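Local coordinates for Non-structural protein 3 (Porcine deltacoronavirus, PDB 6LN0), which probably cleaves the viral polyprotein through a papain-like cysteine peptidase domain and also carries a macro domain of the kind that binds ADP-ribose, at residues Asn166-Val170 against Thr181-Pro186; Ala192-Asp196 against Gln208-Val213; His239-Val243 against Lys256-Cys260; Tyr351-Pro356 against Val417-His422. One frame throughout, in Å; residues are numbered along the deposited sequence.

Contact 1: residues Asn166-Val170 against Thr181-Pro186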
loop_
_atom_site.group_PDB
_atom_site.type_symbol
_atom_site.label_atom_id
_atom_site.label_comp_id
_atom_site.label_asym_id
_atom_site.label_seq_id
_atom_site.Cartn_x
_atom_site.Cartn_y
_atom_site.Cartn_z
ATOM N N ASN A 166 -2.418 1.145 -20.822
ATOM C CA ASN A 166 -1.194 0.810 -20.105
ATOM C C ASN A 166 -1.196 1.362 -18.683
ATOM O O ASN A 166 -0.130 1.566 -18.091
ATOM C CB ASN A 166 0.023 1.308 -20.882
ATOM C CG ASN A 166 -0.046 0.924 -22.348
ATOM O OD1 ASN A 166 -0.101 1.783 -23.229
ATOM N ND2 ASN A 166 -0.089 -0.382 -22.615
ATOM N N ARG A 167 -2.380 1.602 -18.127
ATOM C CA ARG A 167 -2.520 2.044 -16.756
ATOM C C ARG A 167 -3.565 1.192 -16.060
ATOM O O ARG A 167 -4.544 0.755 -16.674
ATOM C CB ARG A 167 -2.889 3.522 -16.698
ATOM C CG ARG A 167 -1.763 4.408 -17.198
ATOM C CD ARG A 167 -2.207 5.838 -17.352
ATOM N NE ARG A 167 -1.696 6.648 -16.255
ATOM C CZ ARG A 167 -0.872 7.680 -16.406
ATOM N NH1 ARG A 167 -0.463 8.041 -17.622
ATOM N NH2 ARG A 167 -0.459 8.352 -15.338
ATOM N N THR A 168 -3.326 0.938 -14.780
ATOM C CA THR A 168 -4.220 0.155 -13.943
ATOM C C THR A 168 -4.849 1.068 -12.895
ATOM O O THR A 168 -4.186 1.957 -12.346
ATOM C CB THR A 168 -3.469 -1.013 -13.283
ATOM O OG1 THR A 168 -2.166 -0.579 -12.870
ATOM C CG2 THR A 168 -3.301 -2.174 -14.269
ATOM N N ILE A 169 -6.130 0.858 -12.644
ATOM C CA ILE A 169 -6.908 1.711 -11.750
ATOM C C ILE A 169 -6.734 1.237 -10.307
ATOM O O ILE A 169 -7.027 0.083 -9.982
ATOM C CB ILE A 169 -8.382 1.706 -12.167
ATOM C CG1 ILE A 169 -8.467 1.937 -13.679
ATOM C CG2 ILE A 169 -9.146 2.777 -11.432
ATOM C CD1 ILE A 169 -8.005 3.317 -14.084
ATOM N N VAL A 170 -6.257 2.125 -9.440
ATOM C CA VAL A 170 -5.875 1.781 -8.076
ATOM C C VAL A 170 -6.581 2.715 -7.100
ATOM O O VAL A 170 -6.558 3.937 -7.283
ATOM C CB VAL A 170 -4.354 1.878 -7.875
ATOM C CG1 VAL A 170 -3.989 1.436 -6.447
ATOM C CG2 VAL A 170 -3.628 1.062 -8.923
ATOM N N THR A 181 -8.879 7.381 -6.191
ATOM C CA THR A 181 -8.770 6.405 -7.265
ATOM C C THR A 181 -7.836 6.950 -8.339
ATOM O O THR A 181 -8.105 8.006 -8.913
ATOM C CB THR A 181 -10.147 6.115 -7.863
ATOM O OG1 THR A 181 -11.040 5.667 -6.828
ATOM C CG2 THR A 181 -10.040 5.072 -8.968
ATOM N N LYS A 182 -6.755 6.227 -8.612
ATOM C CA LYS A 182 -5.727 6.657 -9.552
ATOM C C LYS A 182 -5.594 5.663 -10.701
ATOM O O LYS A 182 -5.874 4.469 -10.548
ATOM C CB LYS A 182 -4.376 6.801 -8.859
ATOM C CG LYS A 182 -4.472 7.180 -7.386
ATOM C CD LYS A 182 -3.132 7.639 -6.835
ATOM C CE LYS A 182 -3.305 8.611 -5.677
ATOM N NZ LYS A 182 -2.123 9.519 -5.471
ATOM N N ALA A 183 -5.166 6.173 -11.856
ATOM C CA ALA A 183 -4.721 5.350 -12.977
ATOM C C ALA A 183 -3.202 5.395 -12.985
ATOM O O ALA A 183 -2.615 6.446 -13.252
ATOM C CB ALA A 183 -5.280 5.870 -14.297
ATOM N N LEU A 184 -2.555 4.281 -12.674
ATOM C CA LEU A 184 -1.111 4.292 -12.491
ATOM C C LEU A 184 -0.431 3.463 -13.568
ATOM O O LEU A 184 -0.970 2.441 -14.008
ATOM C CB LEU A 184 -0.721 3.755 -11.112
ATOM C CG LEU A 184 -1.182 4.527 -9.873
ATOM C CD1 LEU A 184 -0.760 3.778 -8.620
ATOM C CD2 LEU A 184 -0.633 5.938 -9.853
ATOM N N THR A 185 0.749 3.920 -14.002
ATOM C CA THR A 185 1.591 3.105 -14.864
ATOM C C THR A 185 2.336 2.090 -14.008
ATOM O O THR A 185 2.534 2.306 -12.811
ATOM C CB THR A 185 2.586 3.971 -15.646
ATOM O OG1 THR A 185 3.791 4.143 -14.889
ATOM C CG2 THR A 185 2.006 5.336 -15.954
ATOM N N PRO A 186 2.764 0.964 -14.595
ATOM C CA PRO A 186 3.521 -0.019 -13.805
ATOM C C PRO A 186 4.697 0.627 -13.086
ATOM O O PRO A 186 5.160 0.117 -12.061
ATOM C CB PRO A 186 3.970 -1.041 -14.854
ATOM C CG PRO A 186 2.906 -0.957 -15.930
ATOM C CD PRO A 186 2.502 0.496 -15.972
#

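Contact 2: residues Ala192-Asp196 against Gln208-Val213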
loop_
_atom_site.group_PDB
_atom_site.type_symbol
_atom_site.label_atom_id
_atom_site.label_comp_id
_atom_site.label_asym_id
_atom_site.label_seq_id
_atom_site.Cartn_x
_atom_site.Cartn_y
_atom_site.Cartn_z
ATOM N N ALA A 192 4.183 4.442 -5.912
ATOM C CA ALA A 192 3.078 4.709 -5.008
ATOM C C ALA A 192 3.306 4.113 -3.629
ATOM O O ALA A 192 2.725 4.602 -2.663
ATOM C CB ALA A 192 1.784 4.168 -5.607
ATOM N N ASN A 193 4.151 3.085 -3.520
ATOM C CA ASN A 193 4.390 2.386 -2.270
ATOM C C ASN A 193 3.090 1.795 -1.733
ATOM O O ASN A 193 2.723 1.992 -0.579
ATOM C CB ASN A 193 5.031 3.312 -1.239
ATOM C CG ASN A 193 6.503 3.432 -1.417
ATOM O OD1 ASN A 193 7.195 2.430 -1.576
ATOM N ND2 ASN A 193 7.006 4.661 -1.396
ATOM N N LEU A 194 2.374 1.085 -2.592
ATOM C CA LEU A 194 1.107 0.514 -2.170
ATOM C C LEU A 194 1.345 -0.506 -1.075
ATOM O O LEU A 194 2.189 -1.394 -1.218
ATOM C CB LEU A 194 0.383 -0.120 -3.354
ATOM C CG LEU A 194 0.153 0.958 -4.403
ATOM C CD1 LEU A 194 -0.754 0.459 -5.495
ATOM C CD2 LEU A 194 -0.412 2.199 -3.714
ATOM N N PHE A 195 0.597 -0.362 0.023
ATOM C CA PHE A 195 0.717 -1.211 1.200
ATOM C C PHE A 195 -0.604 -1.921 1.480
ATOM O O PHE A 195 -1.662 -1.289 1.558
ATOM C CB PHE A 195 1.167 -0.394 2.413
ATOM C CG PHE A 195 1.649 -1.226 3.550
ATOM C CD1 PHE A 195 2.867 -1.878 3.481
ATOM C CD2 PHE A 195 0.882 -1.369 4.697
ATOM C CE1 PHE A 195 3.312 -2.658 4.537
ATOM C CE2 PHE A 195 1.327 -2.140 5.764
ATOM C CZ PHE A 195 2.534 -2.789 5.677
ATOM N N ASP A 196 -0.515 -3.233 1.642
ATOM C CA ASP A 196 -1.586 -4.205 1.802
ATOM C C ASP A 196 -2.171 -4.256 3.210
ATOM O O ASP A 196 -3.215 -4.887 3.414
ATOM C CB ASP A 196 -0.994 -5.576 1.465
ATOM C CG ASP A 196 -2.024 -6.611 1.213
ATOM O OD1 ASP A 196 -3.021 -6.295 0.521
ATOM O OD2 ASP A 196 -1.817 -7.750 1.690
ATOM N N GLN A 208 -9.816 -2.765 -4.445
ATOM C CA GLN A 208 -9.272 -2.831 -3.107
ATOM C C GLN A 208 -8.518 -1.545 -2.784
ATOM O O GLN A 208 -7.890 -0.929 -3.652
ATOM C CB GLN A 208 -8.360 -4.050 -2.982
ATOM C CG GLN A 208 -7.461 -4.069 -1.760
ATOM C CD GLN A 208 -6.760 -5.402 -1.586
ATOM O OE1 GLN A 208 -7.184 -6.415 -2.153
ATOM N NE2 GLN A 208 -5.692 -5.419 -0.782
ATOM N N ILE A 209 -8.601 -1.129 -1.524
ATOM C CA ILE A 209 -8.001 0.116 -1.081
ATOM C C ILE A 209 -6.644 -0.184 -0.471
ATOM O O ILE A 209 -6.514 -1.093 0.355
ATOM C CB ILE A 209 -8.902 0.834 -0.076
ATOM C CG1 ILE A 209 -10.284 1.063 -0.678
ATOM C CG2 ILE A 209 -8.264 2.122 0.354
ATOM C CD1 ILE A 209 -11.203 1.781 0.288
ATOM N N TYR A 210 -5.634 0.576 -0.875
ATOM C CA TYR A 210 -4.267 0.365 -0.443
ATOM C C TYR A 210 -3.775 1.620 0.256
ATOM O O TYR A 210 -4.169 2.742 -0.088
ATOM C CB TYR A 210 -3.337 0.027 -1.632
ATOM C CG TYR A 210 -3.615 -1.308 -2.271
ATOM C CD1 TYR A 210 -3.016 -2.462 -1.787
ATOM C CD2 TYR A 210 -4.478 -1.416 -3.359
ATOM C CE1 TYR A 210 -3.270 -3.683 -2.358
ATOM C CE2 TYR A 210 -4.742 -2.629 -3.929
ATOM C CZ TYR A 210 -4.128 -3.761 -3.434
ATOM O OH TYR A 210 -4.385 -4.990 -4.002
ATOM N N LEU A 211 -2.929 1.426 1.254
ATOM C CA LEU A 211 -2.261 2.556 1.883
ATOM C C LEU A 211 -1.139 3.015 0.955
ATOM O O LEU A 211 -0.265 2.222 0.583
ATOM C CB LEU A 211 -1.718 2.167 3.260
ATOM C CG LEU A 211 -1.142 3.285 4.139
ATOM C CD1 LEU A 211 -2.204 4.332 4.502
ATOM C CD2 LEU A 211 -0.526 2.716 5.400
ATOM N N GLU A 212 -1.186 4.275 0.551
ATOM C CA GLU A 212 -0.093 4.891 -0.182
ATOM C C GLU A 212 0.913 5.390 0.835
ATOM O O GLU A 212 0.681 6.391 1.511
ATOM C CB GLU A 212 -0.613 6.031 -1.044
ATOM C CG GLU A 212 0.474 6.979 -1.538
ATOM C CD GLU A 212 0.169 7.523 -2.925
ATOM O OE1 GLU A 212 -0.931 7.197 -3.446
ATOM O OE2 GLU A 212 1.032 8.257 -3.487
ATOM N N VAL A 213 2.022 4.690 0.977
ATOM C CA VAL A 213 2.946 5.041 2.046
ATOM C C VAL A 213 3.832 6.193 1.590
ATOM O O VAL A 213 4.903 5.986 1.011
ATOM C CB VAL A 213 3.750 3.809 2.491
ATOM C CG1 VAL A 213 4.786 4.180 3.561
ATOM C CG2 VAL A 213 2.793 2.737 3.000
#

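Contact 3: residues His239-Val243 against Lys256-Cys260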
loop_
_atom_site.group_PDB
_atom_site.type_symbol
_atom_site.label_atom_id
_atom_site.label_comp_id
_atom_site.label_asym_id
_atom_site.label_seq_id
_atom_site.Cartn_x
_atom_site.Cartn_y
_atom_site.Cartn_z
ATOM N N HIS A 239 -12.196 4.502 13.354
ATOM C CA HIS A 239 -13.593 4.596 12.955
ATOM C C HIS A 239 -14.555 3.969 13.958
ATOM O O HIS A 239 -15.766 4.200 13.861
ATOM C CB HIS A 239 -13.790 3.953 11.572
ATOM C CG HIS A 239 -13.116 4.705 10.470
ATOM N ND1 HIS A 239 -13.811 5.486 9.575
ATOM C CD2 HIS A 239 -11.808 4.820 10.137
ATOM C CE1 HIS A 239 -12.963 6.039 8.729
ATOM N NE2 HIS A 239 -11.743 5.654 9.052
ATOM N N HIS A 240 -14.055 3.195 14.914
ATOM C CA HIS A 240 -14.933 2.621 15.927
ATOM C C HIS A 240 -15.582 3.719 16.751
ATOM O O HIS A 240 -14.929 4.690 17.144
ATOM C CB HIS A 240 -14.147 1.688 16.837
ATOM C CG HIS A 240 -14.904 0.471 17.247
ATOM N ND1 HIS A 240 -15.326 0.260 18.545
ATOM C CD2 HIS A 240 -15.315 -0.606 16.535
ATOM C CE1 HIS A 240 -15.954 -0.900 18.618
ATOM N NE2 HIS A 240 -15.962 -1.445 17.414
ATOM N N LYS A 241 -16.874 3.573 17.009
ATOM C CA LYS A 241 -17.575 4.501 17.896
ATOM C C LYS A 241 -17.507 3.975 19.327
ATOM O O LYS A 241 -17.795 2.801 19.576
ATOM C CB LYS A 241 -19.029 4.704 17.445
ATOM C CG LYS A 241 -19.167 5.131 15.956
ATOM C CD LYS A 241 -20.469 5.920 15.672
ATOM C CE LYS A 241 -20.784 6.028 14.164
ATOM N NZ LYS A 241 -20.501 7.381 13.559
ATOM N N TRP A 242 -17.084 4.828 20.254
ATOM C CA TRP A 242 -17.056 4.491 21.672
ATOM C C TRP A 242 -17.837 5.524 22.463
ATOM O O TRP A 242 -18.111 6.628 21.985
ATOM C CB TRP A 242 -15.642 4.462 22.255
ATOM C CG TRP A 242 -14.608 3.697 21.511
ATOM C CD1 TRP A 242 -13.665 4.215 20.674
ATOM C CD2 TRP A 242 -14.356 2.284 21.578
ATOM N NE1 TRP A 242 -12.858 3.212 20.203
ATOM C CE2 TRP A 242 -13.261 2.017 20.740
ATOM C CE3 TRP A 242 -14.954 1.222 22.254
ATOM C CZ2 TRP A 242 -12.753 0.733 20.556
ATOM C CZ3 TRP A 242 -14.450 -0.054 22.068
ATOM C CH2 TRP A 242 -13.359 -0.287 21.230
ATOM N N VAL A 243 -18.148 5.178 23.710
ATOM C CA VAL A 243 -18.735 6.118 24.656
ATOM C C VAL A 243 -17.786 6.268 25.842
ATOM O O VAL A 243 -17.364 5.269 26.443
ATOM C CB VAL A 243 -20.136 5.651 25.101
ATOM C CG1 VAL A 243 -20.505 6.213 26.487
ATOM C CG2 VAL A 243 -21.188 6.000 24.025
ATOM N N LYS A 256 -17.467 -2.417 26.326
ATOM C CA LYS A 256 -17.918 -2.719 24.971
ATOM C C LYS A 256 -16.870 -3.518 24.213
ATOM O O LYS A 256 -15.685 -3.169 24.243
ATOM C CB LYS A 256 -18.215 -1.434 24.199
ATOM C CG LYS A 256 -18.536 -1.649 22.730
ATOM C CD LYS A 256 -19.317 -0.474 22.192
ATOM C CE LYS A 256 -19.052 -0.269 20.723
ATOM N NZ LYS A 256 -19.830 0.889 20.179
ATOM N N ASP A 257 -17.289 -4.588 23.538
ATOM C CA ASP A 257 -16.433 -5.289 22.580
ATOM C C ASP A 257 -15.121 -5.760 23.213
ATOM O O ASP A 257 -14.057 -5.721 22.578
ATOM C CB ASP A 257 -16.143 -4.409 21.361
ATOM C CG ASP A 257 -17.324 -4.286 20.424
ATOM O OD1 ASP A 257 -17.829 -5.337 19.969
ATOM O OD2 ASP A 257 -17.729 -3.135 20.122
ATOM N N ASN A 258 -15.187 -6.195 24.472
ATOM C CA ASN A 258 -14.035 -6.722 25.197
ATOM C C ASN A 258 -12.971 -5.674 25.456
ATOM O O ASN A 258 -11.798 -6.012 25.618
ATOM C CB ASN A 258 -13.387 -7.897 24.465
ATOM C CG ASN A 258 -14.016 -9.201 24.808
ATOM O OD1 ASN A 258 -15.095 -9.236 25.398
ATOM N ND2 ASN A 258 -13.356 -10.297 24.434
ATOM N N ASN A 259 -13.340 -4.407 25.488
ATOM C CA ASN A 259 -12.356 -3.355 25.670
ATOM C C ASN A 259 -11.980 -3.117 27.150
ATOM O O ASN A 259 -11.457 -2.040 27.459
ATOM C CB ASN A 259 -12.870 -2.054 25.044
ATOM C CG ASN A 259 -14.064 -1.484 25.786
ATOM O OD1 ASN A 259 -14.654 -2.162 26.631
ATOM N ND2 ASN A 259 -14.420 -0.235 25.487
ATOM N N CYS A 260 -12.248 -4.053 28.070
ATOM C CA CYS A 260 -12.030 -3.730 29.483
ATOM C C CYS A 260 -10.548 -3.628 29.799
ATOM O O CYS A 260 -10.148 -2.785 30.612
ATOM C CB CYS A 260 -12.735 -4.752 30.393
ATOM S SG CYS A 260 -12.289 -6.487 30.132
#

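Contact 4: residues Tyr351-Pro356 against Val417-His422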
loop_
_atom_site.group_PDB
_atom_site.type_symbol
_atom_site.label_atom_id
_atom_site.label_comp_id
_atom_site.label_asym_id
_atom_site.label_seq_id
_atom_site.Cartn_x
_atom_site.Cartn_y
_atom_site.Cartn_z
ATOM N N TYR A 351 5.991 -10.581 43.848
ATOM C CA TYR A 351 5.144 -9.423 43.626
ATOM C C TYR A 351 4.248 -9.215 44.831
ATOM O O TYR A 351 3.493 -10.110 45.217
ATOM C CB TYR A 351 4.282 -9.599 42.379
ATOM C CG TYR A 351 3.339 -8.435 42.185
ATOM C CD1 TYR A 351 3.799 -7.138 42.339
ATOM C CD2 TYR A 351 2.002 -8.625 41.853
ATOM C CE1 TYR A 351 2.981 -6.059 42.177
ATOM C CE2 TYR A 351 1.153 -7.529 41.666
ATOM C CZ TYR A 351 1.660 -6.242 41.837
ATOM O OH TYR A 351 0.872 -5.117 41.664
ATOM N N ASP A 352 4.303 -8.014 45.390
ATOM C CA ASP A 352 3.560 -7.664 46.595
ATOM C C ASP A 352 2.755 -6.405 46.320
ATOM O O ASP A 352 3.343 -5.312 46.229
ATOM C CB ASP A 352 4.525 -7.469 47.761
ATOM C CG ASP A 352 3.810 -7.308 49.093
ATOM O OD1 ASP A 352 2.677 -6.774 49.101
ATOM O OD2 ASP A 352 4.406 -7.698 50.128
ATOM N N PRO A 353 1.430 -6.491 46.197
ATOM C CA PRO A 353 0.651 -5.302 45.821
ATOM C C PRO A 353 0.757 -4.121 46.781
ATOM O O PRO A 353 0.252 -3.049 46.437
ATOM C CB PRO A 353 -0.795 -5.824 45.743
ATOM C CG PRO A 353 -0.731 -7.292 45.992
ATOM C CD PRO A 353 0.694 -7.733 45.926
ATOM N N ILE A 354 1.363 -4.255 47.963
ATOM C CA ILE A 354 1.536 -3.103 48.832
ATOM C C ILE A 354 2.987 -2.769 49.111
ATOM O O ILE A 354 3.300 -1.852 49.856
ATOM C CB ILE A 354 0.758 -3.261 50.162
ATOM C CG1 ILE A 354 1.302 -4.438 50.955
ATOM C CG2 ILE A 354 -0.742 -3.395 49.907
ATOM C CD1 ILE A 354 0.763 -4.466 52.358
ATOM N N GLN A 355 3.936 -3.508 48.473
ATOM C CA GLN A 355 5.348 -3.243 48.654
ATOM C C GLN A 355 6.068 -3.437 47.316
ATOM O O GLN A 355 6.418 -4.566 46.944
ATOM C CB GLN A 355 5.920 -4.144 49.745
ATOM C CG GLN A 355 7.395 -4.094 49.830
ATOM C CD GLN A 355 7.859 -3.025 50.767
ATOM O OE1 GLN A 355 7.624 -1.836 50.537
ATOM N NE2 GLN A 355 8.503 -3.434 51.850
ATOM N N PRO A 356 6.311 -2.363 46.578
ATOM C CA PRO A 356 6.982 -2.496 45.279
ATOM C C PRO A 356 8.448 -2.863 45.425
ATOM O O PRO A 356 9.138 -2.423 46.348
ATOM C CB PRO A 356 6.819 -1.105 44.664
ATOM C CG PRO A 356 6.757 -0.193 45.855
ATOM C CD PRO A 356 5.977 -0.963 46.889
ATOM N N VAL A 417 -4.578 -9.320 41.569
ATOM C CA VAL A 417 -4.202 -7.971 41.159
ATOM C C VAL A 417 -3.028 -8.109 40.194
ATOM O O VAL A 417 -2.173 -8.994 40.372
ATOM C CB VAL A 417 -3.869 -7.085 42.379
ATOM C CG1 VAL A 417 -2.619 -7.557 43.050
ATOM C CG2 VAL A 417 -3.708 -5.632 41.961
ATOM N N VAL A 418 -3.035 -7.318 39.119
ATOM C CA VAL A 418 -2.015 -7.427 38.076
ATOM C C VAL A 418 -1.258 -6.133 37.820
ATOM O O VAL A 418 -0.251 -6.156 37.093
ATOM C CB VAL A 418 -2.590 -7.970 36.749
ATOM C CG1 VAL A 418 -3.047 -9.394 36.949
ATOM C CG2 VAL A 418 -3.714 -7.068 36.216
ATOM N N ALA A 419 -1.662 -5.024 38.418
ATOM C CA ALA A 419 -0.848 -3.821 38.375
ATOM C C ALA A 419 -1.268 -2.947 39.544
ATOM O O ALA A 419 -2.447 -2.924 39.899
ATOM C CB ALA A 419 -1.019 -3.070 37.044
ATOM N N THR A 420 -0.306 -2.229 40.124
ATOM C CA THR A 420 -0.548 -1.301 41.221
ATOM C C THR A 420 0.276 -0.047 40.992
ATOM O O THR A 420 1.375 -0.102 40.428
ATOM C CB THR A 420 -0.165 -1.898 42.592
ATOM O OG1 THR A 420 1.170 -2.408 42.531
ATOM C CG2 THR A 420 -1.113 -3.028 42.994
ATOM N N TYR A 421 -0.259 1.089 41.426
ATOM C CA TYR A 421 0.471 2.350 41.413
ATOM C C TYR A 421 0.817 2.758 42.839
ATOM O O TYR A 421 -0.059 2.805 43.706
ATOM C CB TYR A 421 -0.330 3.464 40.740
ATOM C CG TYR A 421 0.340 4.795 40.912
ATOM C CD1 TYR A 421 1.528 5.079 40.235
ATOM C CD2 TYR A 421 -0.168 5.752 41.783
ATOM C CE1 TYR A 421 2.189 6.287 40.404
ATOM C CE2 TYR A 421 0.485 6.965 41.953
ATOM C CZ TYR A 421 1.665 7.222 41.244
ATOM O OH TYR A 421 2.330 8.411 41.384
ATOM N N HIS A 422 2.085 3.068 43.072
ATOM C CA HIS A 422 2.609 3.415 44.387
ATOM C C HIS A 422 3.115 4.853 44.336
ATOM O O HIS A 422 4.188 5.118 43.789
ATOM C CB HIS A 422 3.722 2.465 44.791
ATOM C CG HIS A 422 3.389 1.013 44.606
ATOM N ND1 HIS A 422 2.971 0.204 45.646
ATOM C CD2 HIS A 422 3.457 0.215 43.512
ATOM C CE1 HIS A 422 2.782 -1.026 45.196
ATOM N NE2 HIS A 422 3.072 -1.046 43.905
#

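Contact 1: residues Asn166-Val170 against Thr181-Pro186
Arg167 NE donates to the carbonyl oxygen of Ala183 at 3.1 Å, almost straight, from above the plane of that carbonyl although the oxygen lies in the plane of the guanidinium. CG2 of Thr185 rests over the centre of one face of the same guanidinium, 3.7 Å from Arg167 CZ. The arginine chain reaches this place through a bend at chi3 (104°), running beside the threonine and in the same direction. Behind it, strands 168-170 and 181-184 pair antiparallel. Thr168 and Leu184 exchange two backbone bonds, and so do Val170 and Lys182. On one face of the hairpin Ile169 CD1 packs against Ala183 CB at 3.7 Å. On the other, Val170 CG2 meets Leu184 CD1 at 4.0 Å, their side chains roughly perpendicular, and Leu184 continues onto Val189 and Ala192 of helix 186-192. Farther out, Asp163 forms a salt bridge with Arg167 NH1, while Thr185 OG1 caps the helix at Gly188 N. Arg167 thus ties the end of helix 158-165 to the hairpin's second strand, its charge probably balanced by Asp163 and its NE satisfied by a main-chain oxygen.

Contact 2: residues Ala192-Asp196 against Gln208-Val213
Tyr210 packs against the short strand 194-195 at the edge of a four-stranded mixed sheet, probably part of the ubiquitin-like domain that precedes the peptidase core in coronavirus papain-like proteases. Its CB lies 4.1 Å from Leu194 CB, the two side chains meeting at about a right angle. Farther along, CD1 brings the ring edge to Phe195 O at 3.8 Å, and CE1 passes Asp196 OD1. At the tip, OH is hydrogen-bonded to Lys205 N, which fixes the far end of the ring, while CG of Gln208 covers one face toward the rim. Phe195 and Leu211 form an antiparallel hydrogen-bonded pair, with Phe195 N 2.8 Å from Leu211 O and Leu211 N bonding back to Phe195 O. Val213 N adds a longer bond to Asn193 O, just where the chain leaves helix 186-192 with positive phi. On the sheet face opposite Leu194, Phe195 CB touches Val213 CG2 at 3.6 Å, and CG, anti to the backbone N (chi1 -165°), carries the ring toward Leu228 and Cys232 of helix 228-237. Near the outer end, Gln208 NE2 makes a weak, bent hydrogen bond of 3.1 Å to Asp196 OD1, amide and carboxylate nearly coplanar.

Contact 3: residues His239-Val243 against Lys256-Cys260
Lys256 and Trp242 are the closest points of two irregular backbones, with CA atoms 8.0 Å apart, so side chains bridge the gap. Residues 239-243 run as an extended loop out of helix 228-237, whereas Lys256 to Asn259 form a type I' turn in which Asp257 and Asn258 both have positive phi. The turn brings Lys256, Asp257 and Asn259 to face the loop. The Lys256 side chain extends toward it, CG anti to the backbone N (chi1 173°), and its NZ donates to Lys241 O at 2.9 Å, tilted from the plane of that carbonyl. On the way, its CE passes His240 CE1 at 3.8 Å. Asp257 OD2 comes to the edge of the same imidazole, in the ring plane and 3.2 Å from His240 CE1, with the carboxylate turned steeply against the ring. Within its own loop, His240 places ND1 over the rim of one face of the Trp242 indole. The six-membered end of that indole meets Asn259 from the opposite direction: Trp242 CZ3 lies 3.4 Å from Asn259 ND2, the amide and ring planes only 13° apart. A hydrogen bond to Lys254 O holds this ND2, and Val296 and Tyr300 of helix 293-302 pack against the tryptophan, burying it. Asn259 occupies the N-cap position of helix 260-270, whose first residue, Cys260, touches His398. A cysteine opening a helix beside a histidine from the neighbouring sheet is consistent with the Cys-His pair of papain-like peptidases, with the type I' turn leading directly into the helix.

Contact 4: residues Tyr351-Pro356 against Val417-His422
His422 presents one face of its imidazole to Pro356 in a CH-pi contact, Pro356 CD standing 3.8 Å from the ring centroid and 26° off its normal. The proline lies along that face, its CB near His422 CD2 and NE2 and its CD near ND1. The second flat group, the Tyr351 ring, has Pro353 CD over the centre of one face, while Val417 O and Thr420 OG1 reach its edge in plane. Tyr351 CG is anti to the backbone N (chi1 177°), which directs the phenol onto strand 416-423. There its OH shares a hydrogen bond of 2.9 Å with Thr420 OG1; either hydroxyl could donate. The same OG1 also receives a weak, strongly bent bond from His422 NE2, so one threonine oxygen links the two rings. Between them, Pro353 CG packs on Val417 CG1 at 3.5 Å, and Pro353 O lies 3.5 Å from His422 CE1. The loop keeps this shape through a type I turn, closed from Gln355 N to Asp352 O, and an Asx turn in which Asp352 OD1 accepts from Ile354 N at 3.1 Å. Pro353 and His422 also touch strand 376-383, at Ser383 and Ala379. The contact therefore docks the loop leading to zinc-ligand strand 358-360 onto an inner strand of the large sheet, consistent with the junction of fingers and palm in coronavirus papain-like proteases.

Contacts 1 and 2 form one unit. Strands 168-173 and 209-212 are neighbours in the same sheet, Val170 CG1 packs 3.5 Å from Leu194 CD1, and Lys182 NZ reaches Glu212 OE1 in a long, weak ion pair. Contact 3 stands apart, its nearest atoms about 10 Å from contact 2; helix 228-237, on which Phe195 of contact 2 packs, runs into the loop of contact 3. Contact 4 is again about 10 Å from contact 3 between nearest atoms, but about 57 Å from contact 1 between centres, reflecting an elongated chain. Contact 3 includes Cys260, the probable active-site cysteine, whereas contact 4 lies toward the zinc ion of Cys334, Cys335, Cys360 and Cys363, about 14 Å from the side chain of Gln355.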